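PDB 4ZM6: N-acetyl-beta-D glucosaminidase from Rhizomucor miehei CAU432, which probably hydrolyses beta-N-acetylglucosaminides with its glycoside hydrolase family 3 region and transfers acetyl groups from acetyl-CoA to glucosamine with a GCN5-related region. Local coordinates for residues I392-A397 with E410-F415; L420-N425 with A509-F514; V448-A453 with R463-A468; A479-Y484 with Y499-P504. All blocks are in the same frame, centred on the assembly; numbering follows the deposited sequence.

Contact 1 of 4, residues I392-A397 with E410-F415; sequences ILFLAA and EPFNSF
Phe-394 on the strand and Phe-412 and Phe-415 of segment 410-415 carry most of this contact, all three of them buried. Phe-394 has CG anti to its backbone N (chi1 176°), which extends the ring from the strand toward the two opposing phenylalanines. Its far end meets Phe-415, with CZ of Phe-394 3.5 Å from CD1 of Phe-415. The two ring planes differ by only 22° and their centroids are 4.8 Å apart, but they are slid past each other, so overlap is slight. At its rim Phe-394 also meets backbone: Phe-412 O lies near the ring plane, 3.8 Å from Phe-394 CE2.

Two residues further along the strand, Ala-396 CB stands over one face of the Phe-412 ring, offset toward the rim, 3.8 Å from the ring centroid and 27° off its normal, a CH-pi contact. The same ring reaches the neighbouring backbone, where Phe-412 CD2 is 3.6 Å from Ala-397 O. Beyond the two segments, Tyr-428 of the adjacent strand 426-431 meets the Phe-394 ring, and His-506 meets that of Phe-415.

No hydrogen bond crosses between strand 392-397 and the turn leading into helix 413-422. Cohesion here therefore rests on dispersion and ring contacts, consistent with a hydrophobic seam between the six-stranded sheet and the helix laid against it.

Contact 2 of 4, residues L420-N425 with A509-F514; sequences LKRHTN and AVRLIF
Arg-422 lays the aliphatic part of its side chain on the Phe-514 ring, and this is the close-packed half of the contact. CB of Arg-422 sits over the middle of the face, 3.7 Å from the ring centroid and 8° off the normal, a well-aligned CH-pi contact. CG follows over the same ring, 3.9 Å from Phe-514 CG. A bend at chi2 (82°) then turns the chain from the phenylalanine toward helix 503-513, where Arg-422 CD comes within 3.6 Å of Val-510 CG1. Phe-514 is the first residue to leave helical geometry there, and its N still bonds to Val-510 O at 2.9 Å, which ties the ring's backbone to the last turn.

Packing is loose on the His-423 side, where CB of His-423 only approaches Phe-514 CZ at 4.3 Å. The other end is partly exposed and polar: the two arginines come together, Arg-422 NH2 lying 3.4 Å from Arg-511 CG and 4.2 Å from Arg-511 NE, with guanidinium planes 32° apart. Acidic groups surround them: Glu-516 forms salt bridges to NE of both, Glu-507 takes Arg-422 NH2, and Asp-369 takes Arg-511 NH1.

The chemistry thus divides along one side chain: methylenes join the ends of two helices by apolar contact, while Glu-516, shared by both arginines, and one further carboxylate for each probably offset the positive charges.

Contact 3 of 4, residues V448-A453 with R463-A468; sequences VIIGTA and RMVQQA
Ile-450 and Ala-468 meet inside a beta-alpha-beta crossover, in which strand 447-452 leads into helix 459-471 and the chain returns along the parallel strand 475-479. The short axes of strand 448-452 and helix 463-468 approach to 9.8 Å and run nearly antiparallel, at 162°, as expected where a helix carries the chain back across a parallel sheet.

The central strand residue, Ile-450, points toward the helix and divides its contacts between two branches. Its longer arm ends at CD1, which lies 3.4 Å from Ala-468 CB; the same methyl is also 4.1 Å from the backbone Met-464 O, one helical turn earlier. The shorter branch, CG2, is anti to the backbone N and reaches Val-465 CG2 at 3.9 Å, the two side chains crossing at a slant.

Within the six-stranded mixed sheet, strand 447-452 lies between 392-397 and 475-479, and this helix covers the face to which Ile-450 and Thr-452 turn. Gly-451 falls between these two residues, and its backbone meets the Phe-412 ring from the other side of the sheet. Tyr-431 of strand 426-431 touches both Ile-450 and Met-464.

Thr-452 approaches the helix through its methyl, with CG2 3.7 Å from Val-465 CG2 and the side chains at about a right angle. Its chi1 of 70° sets CG2 anti to the carbonyl carbon and OG1 between backbone N and carbonyl carbon; OG1 hydrogen-bonds to Asp-485. Phe-489 and Val-492, in the loop after strand 475-479, also touch Val-465.

Contact 4 of 4, residues A479-Y484 with Y499-P504; sequences AVMNPY and YEYTPP
The Tyr-501 ring is met at its edge by Met-481, which lies close to the ring plane. SD of Met-481 is 5.1 Å from the ring centroid and 88° off the normal, a Met-aromatic contact made in the plane rather than over a face. CG of Met-481 comes to 3.5 Å from Tyr-501 CD2. The bend at chi3 (79°) then brings the terminal methyl back along the rim, so that Met-481 CE is 3.7 Å from Tyr-501 CE2. The second ring, Tyr-499, meets Pro-483 more loosely and at a slant, with Pro-483 CB 4.1 Å from Tyr-499 CE1. Val-480 CG2 packs on the root of the other tyrosine, 3.8 Å from Tyr-501 CB.

No direct hydrogen bond joins the two segments; a water links them instead. It donates to Ala-479 O and to Met-481 O, the latter at 2.7 Å, and accepts from Tyr-499 N at 3.0 Å. Three backbone groups thus hold one solvent molecule between the loops. Further along, Thr-502 OG1 donates to the anti lone pair of Glu-500 OE1, which has Tyr-368 OH as a second partner, while OE2 takes Gly-98 N.

These loops follow the neighbouring parallel strands 475-479 and 494-497. The second leads to Thr-502 at the N-cap of helix 503-513, and Met-100 packs on both Pro-483 and Tyr-499, placing this junction where the alpha/beta sheet region probably meets the barrel region of this family 3 hydrolase.

From the N terminus, contact 1 comes first and closes the short, partly unmodelled loop between strand 392-397 and helix 413-422. That helix then opens contact 2, which stays unclosed until residues 509-514. The span between holds contacts 3 and 4 one after the other, and no pair crosses. Contact 3 closes the link from a strand to its crossover helix; contact 4 joins loops following two later strands. Backbone bonds couple them: Leu-395 O to Gly-451 N between contacts 1 and 3, and Thr-452 O to Val-480 N between 3 and 4, both probable. Contacts 2 and 4 share helix 503-513, whose Val-510 packs on Phe-415 of contact 1.

Contact 1 of 4, residues I392-A397 with E410-F415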
# COMPACT_ATOMS: atom_id res chain seq x y z
N ILE A 392 -5.27 12.27 50.75
CA ILE A 392 -5.63 11.74 49.44
C ILE A 392 -6.72 10.68 49.58
O ILE A 392 -6.57 9.71 50.32
CB ILE A 392 -4.41 11.10 48.73
CG1 ILE A 392 -3.35 12.17 48.43
CG2 ILE A 392 -4.85 10.40 47.44
CD1 ILE A 392 -2.14 11.67 47.66
N LEU A 393 -7.82 10.86 48.85
CA LEU A 393 -8.90 9.87 48.81
C LEU A 393 -8.83 9.05 47.52
O LEU A 393 -9.01 9.59 46.43
CB LEU A 393 -10.26 10.55 48.90
CG LEU A 393 -11.48 9.62 48.92
CD1 LEU A 393 -11.33 8.52 49.96
CD2 LEU A 393 -12.74 10.43 49.18
N PHE A 394 -8.55 7.76 47.65
CA PHE A 394 -8.51 6.87 46.49
C PHE A 394 -9.76 6.01 46.46
O PHE A 394 -9.95 5.14 47.31
CB PHE A 394 -7.24 6.00 46.52
CG PHE A 394 -7.17 4.98 45.42
CD1 PHE A 394 -7.45 5.33 44.10
CD2 PHE A 394 -6.80 3.67 45.69
CE1 PHE A 394 -7.37 4.39 43.08
CE2 PHE A 394 -6.71 2.73 44.67
CZ PHE A 394 -7.00 3.09 43.37
N LEU A 395 -10.62 6.27 45.47
CA LEU A 395 -11.85 5.50 45.27
C LEU A 395 -11.66 4.58 44.07
O LEU A 395 -11.36 5.04 42.98
CB LEU A 395 -13.02 6.45 45.01
CG LEU A 395 -13.25 7.53 46.07
CD1 LEU A 395 -14.45 8.39 45.71
CD2 LEU A 395 -13.43 6.90 47.44
N ALA A 396 -11.83 3.27 44.29
CA ALA A 396 -11.69 2.27 43.24
C ALA A 396 -13.00 1.53 43.03
O ALA A 396 -13.69 1.21 43.99
CB ALA A 396 -10.60 1.28 43.61
N ALA A 397 -13.35 1.26 41.77
CA ALA A 397 -14.58 0.53 41.44
C ALA A 397 -14.46 -0.96 41.76
O ALA A 397 -13.36 -1.52 41.71
CB ALA A 397 -14.92 0.71 39.97
N GLU A 410 -9.64 -8.19 43.89
CA GLU A 410 -9.50 -6.80 44.22
C GLU A 410 -8.37 -6.31 43.40
O GLU A 410 -7.25 -6.31 43.83
CB GLU A 410 -9.20 -6.65 45.68
CG GLU A 410 -10.43 -6.68 46.55
CD GLU A 410 -10.12 -7.16 47.93
OE1 GLU A 410 -9.52 -8.22 48.05
OE2 GLU A 410 -10.46 -6.47 48.89
N PRO A 411 -8.73 -5.88 42.12
CA PRO A 411 -7.59 -5.67 41.24
C PRO A 411 -6.97 -4.31 41.39
O PRO A 411 -5.89 -4.07 40.89
CB PRO A 411 -8.20 -5.80 39.87
CG PRO A 411 -9.45 -5.07 40.00
CD PRO A 411 -9.99 -5.50 41.31
N PHE A 412 -7.61 -3.46 42.17
CA PHE A 412 -7.15 -2.11 42.38
C PHE A 412 -6.30 -1.99 43.61
O PHE A 412 -5.92 -0.93 43.99
CB PHE A 412 -8.33 -1.24 42.58
CG PHE A 412 -8.80 -0.58 41.36
CD1 PHE A 412 -8.12 0.46 40.83
CD2 PHE A 412 -9.95 -1.00 40.76
CE1 PHE A 412 -8.57 1.09 39.70
CE2 PHE A 412 -10.42 -0.38 39.64
CZ PHE A 412 -9.73 0.67 39.11
N ASN A 413 -6.04 -3.10 44.25
CA ASN A 413 -5.13 -3.15 45.39
C ASN A 413 -3.68 -2.85 45.05
O ASN A 413 -2.96 -2.27 45.86
CB ASN A 413 -5.16 -4.53 46.05
CG ASN A 413 -6.40 -4.76 46.87
OD1 ASN A 413 -7.29 -3.90 46.96
ND2 ASN A 413 -6.48 -5.93 47.49
N SER A 414 -3.24 -3.30 43.87
CA SER A 414 -1.90 -2.98 43.40
C SER A 414 -1.77 -1.47 43.21
O SER A 414 -0.76 -0.87 43.56
CB SER A 414 -1.59 -3.73 42.10
OG SER A 414 -2.64 -3.59 41.16
N PHE A 415 -2.81 -0.85 42.66
CA PHE A 415 -2.87 0.60 42.57
C PHE A 415 -2.63 1.16 43.97
O PHE A 415 -1.76 2.01 44.16
CB PHE A 415 -4.23 1.06 42.02
CG PHE A 415 -4.19 2.37 41.26
CD1 PHE A 415 -3.89 3.56 41.91
CD2 PHE A 415 -4.47 2.41 39.91
CE1 PHE A 415 -3.87 4.76 41.22
CE2 PHE A 415 -4.45 3.60 39.21
CZ PHE A 415 -4.15 4.78 39.87

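Contact 2 of 4, residues L420-N425 with A509-F514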
# COMPACT_ATOMS: atom_id res chain seq x y z
N LEU A 420 0.90 3.96 48.04
CA LEU A 420 1.53 3.91 49.37
C LEU A 420 3.03 4.20 49.35
O LEU A 420 3.55 4.81 50.29
CB LEU A 420 1.30 2.56 50.06
CG LEU A 420 -0.04 2.35 50.76
CD1 LEU A 420 -0.20 0.89 51.13
CD2 LEU A 420 -0.17 3.25 51.98
N LYS A 421 3.72 3.75 48.31
CA LYS A 421 5.16 4.02 48.19
C LYS A 421 5.45 5.54 48.13
O LYS A 421 6.50 5.99 48.59
CB LYS A 421 5.77 3.30 46.98
N ARG A 422 4.51 6.32 47.59
CA ARG A 422 4.67 7.77 47.45
C ARG A 422 4.02 8.59 48.56
O ARG A 422 4.48 9.69 48.87
CB ARG A 422 4.12 8.27 46.11
CG ARG A 422 4.97 7.94 44.89
CD ARG A 422 4.70 6.53 44.41
NE ARG A 422 5.66 6.09 43.40
CZ ARG A 422 5.73 4.85 42.92
NH1 ARG A 422 4.90 3.91 43.33
NH2 ARG A 422 6.65 4.56 42.01
N HIS A 423 2.93 8.09 49.15
CA HIS A 423 2.11 8.93 50.03
C HIS A 423 1.20 8.10 50.95
O HIS A 423 0.31 7.38 50.47
CB HIS A 423 1.29 9.90 49.19
CG HIS A 423 0.63 10.98 49.98
ND1 HIS A 423 -0.56 10.80 50.66
CD2 HIS A 423 0.98 12.28 50.19
CE1 HIS A 423 -0.91 11.92 51.25
NE2 HIS A 423 0.01 12.84 50.98
N THR A 424 1.42 8.22 52.25
CA THR A 424 0.80 7.33 53.24
C THR A 424 -0.51 7.86 53.81
O THR A 424 -1.35 7.07 54.23
CB THR A 424 1.77 7.06 54.41
OG1 THR A 424 1.87 8.22 55.25
CG2 THR A 424 3.15 6.69 53.88
N ASN A 425 -0.68 9.18 53.83
CA ASN A 425 -1.92 9.78 54.32
C ASN A 425 -3.01 9.54 53.27
O ASN A 425 -3.39 10.44 52.51
CB ASN A 425 -1.70 11.27 54.63
CG ASN A 425 -2.73 11.84 55.58
OD1 ASN A 425 -2.80 13.06 55.76
ND2 ASN A 425 -3.54 10.98 56.21
N ALA A 509 1.21 3.83 36.22
CA ALA A 509 0.17 4.85 36.30
C ALA A 509 0.37 5.78 37.50
O ALA A 509 0.15 6.99 37.40
CB ALA A 509 -1.20 4.21 36.35
N VAL A 510 0.80 5.22 38.62
CA VAL A 510 1.12 6.02 39.80
C VAL A 510 2.37 6.87 39.56
O VAL A 510 2.39 8.06 39.88
CB VAL A 510 1.30 5.14 41.05
CG1 VAL A 510 1.91 5.94 42.19
CG2 VAL A 510 -0.04 4.55 41.46
N ARG A 511 3.40 6.26 38.98
CA ARG A 511 4.62 6.99 38.61
C ARG A 511 4.30 8.22 37.75
O ARG A 511 4.87 9.29 37.94
CB ARG A 511 5.59 6.08 37.86
CG ARG A 511 6.09 4.90 38.68
CD ARG A 511 7.31 4.29 38.04
NE ARG A 511 8.49 5.12 38.26
CZ ARG A 511 9.59 5.11 37.50
NH1 ARG A 511 9.68 4.31 36.45
NH2 ARG A 511 10.60 5.92 37.80
N LEU A 512 3.37 8.04 36.81
CA LEU A 512 2.93 9.11 35.93
C LEU A 512 2.22 10.20 36.72
O LEU A 512 2.48 11.39 36.52
CB LEU A 512 1.99 8.58 34.85
CG LEU A 512 2.18 9.09 33.42
CD1 LEU A 512 0.99 8.66 32.57
CD2 LEU A 512 2.35 10.60 33.38
N ILE A 513 1.34 9.79 37.63
CA ILE A 513 0.56 10.72 38.44
C ILE A 513 1.46 11.58 39.34
O ILE A 513 1.23 12.78 39.48
CB ILE A 513 -0.53 9.97 39.26
CG1 ILE A 513 -1.66 9.53 38.32
CG2 ILE A 513 -1.11 10.84 40.38
CD1 ILE A 513 -2.58 8.47 38.90
N PHE A 514 2.49 10.98 39.93
CA PHE A 514 3.44 11.72 40.76
C PHE A 514 4.60 12.34 39.97
O PHE A 514 5.55 12.84 40.56
CB PHE A 514 3.96 10.84 41.90
CG PHE A 514 2.94 10.59 42.96
CD1 PHE A 514 2.00 9.59 42.81
CD2 PHE A 514 2.88 11.39 44.09
CE1 PHE A 514 1.04 9.37 43.77
CE2 PHE A 514 1.92 11.18 45.06
CZ PHE A 514 1.00 10.16 44.90

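Contact 3 of 4, residues V448-A453 with R463-A468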
# COMPACT_ATOMS: atom_id res chain seq x y z
N VAL A 448 -8.52 13.78 45.27
CA VAL A 448 -9.35 12.61 45.05
C VAL A 448 -8.87 11.90 43.78
O VAL A 448 -8.76 12.52 42.73
CB VAL A 448 -10.83 12.99 44.87
CG1 VAL A 448 -11.68 11.75 44.60
CG2 VAL A 448 -11.33 13.73 46.10
N ILE A 449 -8.58 10.61 43.90
CA ILE A 449 -8.20 9.79 42.75
C ILE A 449 -9.25 8.70 42.59
O ILE A 449 -9.48 7.92 43.52
CB ILE A 449 -6.81 9.15 42.91
CG1 ILE A 449 -5.73 10.24 43.01
CG2 ILE A 449 -6.50 8.24 41.74
CD1 ILE A 449 -4.34 9.70 43.33
N ILE A 450 -9.87 8.64 41.42
CA ILE A 450 -10.90 7.63 41.17
C ILE A 450 -10.40 6.62 40.14
O ILE A 450 -9.83 6.99 39.12
CB ILE A 450 -12.22 8.27 40.73
CG1 ILE A 450 -12.70 9.24 41.82
CG2 ILE A 450 -13.27 7.20 40.49
CD1 ILE A 450 -14.02 9.92 41.54
N GLY A 451 -10.61 5.35 40.45
CA GLY A 451 -10.23 4.25 39.58
C GLY A 451 -11.47 3.71 38.91
O GLY A 451 -12.33 3.11 39.56
N THR A 452 -11.59 3.95 37.61
CA THR A 452 -12.67 3.36 36.82
C THR A 452 -12.16 2.13 36.10
O THR A 452 -10.99 2.04 35.75
CB THR A 452 -13.27 4.35 35.81
OG1 THR A 452 -12.33 4.60 34.75
CG2 THR A 452 -13.64 5.66 36.50
N ALA A 453 -13.07 1.18 35.91
CA ALA A 453 -12.80 -0.03 35.15
C ALA A 453 -14.04 -0.25 34.29
O ALA A 453 -15.06 -0.75 34.78
CB ALA A 453 -12.56 -1.20 36.08
N ARG A 463 -21.66 7.77 37.69
CA ARG A 463 -22.28 8.63 38.70
C ARG A 463 -21.26 9.06 39.76
O ARG A 463 -21.18 10.24 40.11
CB ARG A 463 -23.45 7.91 39.38
CG ARG A 463 -24.61 7.59 38.44
CD ARG A 463 -25.81 7.03 39.20
NE ARG A 463 -26.57 6.09 38.37
CZ ARG A 463 -26.53 4.76 38.45
NH1 ARG A 463 -25.78 4.14 39.36
NH2 ARG A 463 -27.26 4.03 37.61
N MET A 464 -20.47 8.10 40.23
CA MET A 464 -19.38 8.38 41.17
C MET A 464 -18.45 9.48 40.65
O MET A 464 -18.12 10.41 41.38
CB MET A 464 -18.56 7.12 41.43
CG MET A 464 -17.54 7.24 42.55
SD MET A 464 -18.31 7.43 44.17
CE MET A 464 -18.29 9.21 44.35
N VAL A 465 -18.03 9.37 39.39
CA VAL A 465 -17.11 10.32 38.80
C VAL A 465 -17.77 11.69 38.58
O VAL A 465 -17.15 12.72 38.82
CB VAL A 465 -16.52 9.78 37.47
CG1 VAL A 465 -15.73 10.85 36.72
CG2 VAL A 465 -15.63 8.57 37.72
N GLN A 466 -19.02 11.68 38.12
CA GLN A 466 -19.79 12.92 37.93
C GLN A 466 -20.05 13.62 39.25
O GLN A 466 -20.02 14.85 39.32
CB GLN A 466 -21.14 12.62 37.28
CG GLN A 466 -21.07 12.35 35.79
CD GLN A 466 -22.39 11.85 35.23
OE1 GLN A 466 -23.18 11.20 35.92
NE2 GLN A 466 -22.63 12.14 33.95
N GLN A 467 -20.31 12.83 40.29
CA GLN A 467 -20.51 13.37 41.63
C GLN A 467 -19.22 14.05 42.10
O GLN A 467 -19.24 15.23 42.45
CB GLN A 467 -20.90 12.24 42.61
CG GLN A 467 -21.25 12.71 44.02
CD GLN A 467 -21.50 11.57 45.00
OE1 GLN A 467 -21.69 11.80 46.20
NE2 GLN A 467 -21.49 10.33 44.51
N ALA A 468 -18.12 13.31 42.07
CA ALA A 468 -16.83 13.80 42.54
C ALA A 468 -16.35 15.02 41.75
O ALA A 468 -15.70 15.90 42.30
CB ALA A 468 -15.79 12.70 42.49

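Contact 4 of 4, residues A479-Y484 with Y499-P504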
# COMPACT_ATOMS: atom_id res chain seq x y z
N ALA A 479 -8.59 5.35 34.28
CA ALA A 479 -9.32 4.19 33.74
C ALA A 479 -8.34 3.06 33.41
O ALA A 479 -7.41 3.23 32.63
CB ALA A 479 -10.11 4.59 32.51
N VAL A 480 -8.57 1.89 34.01
CA VAL A 480 -7.58 0.82 33.95
C VAL A 480 -7.99 -0.36 33.06
O VAL A 480 -7.20 -1.28 32.85
CB VAL A 480 -7.21 0.33 35.36
CG1 VAL A 480 -6.72 1.50 36.20
CG2 VAL A 480 -8.39 -0.36 36.06
N MET A 481 -9.22 -0.35 32.55
CA MET A 481 -9.63 -1.34 31.55
C MET A 481 -9.66 -0.67 30.16
O MET A 481 -8.60 -0.34 29.64
CB MET A 481 -10.94 -2.01 31.96
CG MET A 481 -10.75 -2.87 33.20
SD MET A 481 -12.20 -3.82 33.71
CE MET A 481 -12.14 -5.19 32.56
N ASN A 482 -10.83 -0.45 29.58
CA ASN A 482 -10.89 0.27 28.31
C ASN A 482 -10.65 1.76 28.53
O ASN A 482 -11.09 2.31 29.53
CB ASN A 482 -12.23 0.06 27.61
CG ASN A 482 -12.47 -1.38 27.20
OD1 ASN A 482 -11.53 -2.18 27.12
ND2 ASN A 482 -13.72 -1.72 26.94
N PRO A 483 -9.95 2.42 27.58
CA PRO A 483 -9.65 3.84 27.70
C PRO A 483 -10.79 4.80 27.35
O PRO A 483 -10.63 6.02 27.48
CB PRO A 483 -8.50 4.03 26.70
CG PRO A 483 -8.79 3.02 25.65
CD PRO A 483 -9.31 1.82 26.40
N TYR A 484 -11.93 4.27 26.94
CA TYR A 484 -13.04 5.10 26.44
C TYR A 484 -13.85 5.79 27.56
O TYR A 484 -14.64 6.69 27.27
CB TYR A 484 -13.99 4.27 25.57
CG TYR A 484 -13.34 3.51 24.41
CD1 TYR A 484 -12.93 4.18 23.26
CD2 TYR A 484 -13.19 2.13 24.46
CE1 TYR A 484 -12.36 3.48 22.20
CE2 TYR A 484 -12.63 1.43 23.41
CZ TYR A 484 -12.21 2.11 22.28
OH TYR A 484 -11.65 1.40 21.23
N TYR A 499 -4.68 1.05 30.07
CA TYR A 499 -4.93 -0.03 29.11
C TYR A 499 -4.97 -1.45 29.71
O TYR A 499 -5.16 -2.42 28.97
CB TYR A 499 -3.90 0.02 27.96
CG TYR A 499 -3.75 1.38 27.31
CD1 TYR A 499 -4.72 1.86 26.43
CD2 TYR A 499 -2.64 2.18 27.56
CE1 TYR A 499 -4.59 3.10 25.83
CE2 TYR A 499 -2.51 3.42 26.97
CZ TYR A 499 -3.49 3.88 26.11
OH TYR A 499 -3.36 5.12 25.50
N GLU A 500 -4.78 -1.57 31.02
CA GLU A 500 -4.88 -2.87 31.71
C GLU A 500 -4.72 -2.67 33.21
O GLU A 500 -4.07 -1.72 33.65
CB GLU A 500 -3.84 -3.87 31.20
CG GLU A 500 -2.40 -3.46 31.41
CD GLU A 500 -1.43 -4.42 30.75
OE1 GLU A 500 -0.72 -5.15 31.48
OE2 GLU A 500 -1.39 -4.46 29.50
N TYR A 501 -5.29 -3.59 33.99
CA TYR A 501 -5.30 -3.46 35.45
C TYR A 501 -4.25 -4.34 36.13
O TYR A 501 -4.38 -4.67 37.32
CB TYR A 501 -6.70 -3.74 36.02
CG TYR A 501 -7.35 -5.03 35.56
CD1 TYR A 501 -6.71 -6.26 35.69
CD2 TYR A 501 -8.61 -5.02 35.00
CE1 TYR A 501 -7.31 -7.43 35.27
CE2 TYR A 501 -9.22 -6.18 34.57
CZ TYR A 501 -8.57 -7.39 34.71
OH TYR A 501 -9.17 -8.55 34.29
N THR A 502 -3.20 -4.69 35.40
CA THR A 502 -2.09 -5.45 35.95
C THR A 502 -1.31 -4.60 36.97
O THR A 502 -1.30 -3.37 36.87
CB THR A 502 -1.14 -5.93 34.83
OG1 THR A 502 -0.66 -4.80 34.08
CG2 THR A 502 -1.86 -6.89 33.88
N PRO A 503 -0.66 -5.24 37.96
CA PRO A 503 0.14 -4.48 38.94
C PRO A 503 1.19 -3.52 38.36
O PRO A 503 1.31 -2.39 38.83
CB PRO A 503 0.80 -5.58 39.79
CG PRO A 503 -0.05 -6.79 39.61
CD PRO A 503 -0.72 -6.68 38.27
N PRO A 504 1.96 -3.96 37.35
CA PRO A 504 2.92 -3.01 36.78
C PRO A 504 2.28 -1.85 35.99
O PRO A 504 2.87 -0.76 35.92
CB PRO A 504 3.80 -3.87 35.87
CG PRO A 504 3.02 -5.12 35.63
CD PRO A 504 2.19 -5.33 36.85
O HOH W 1 -7.49 2.09 29.89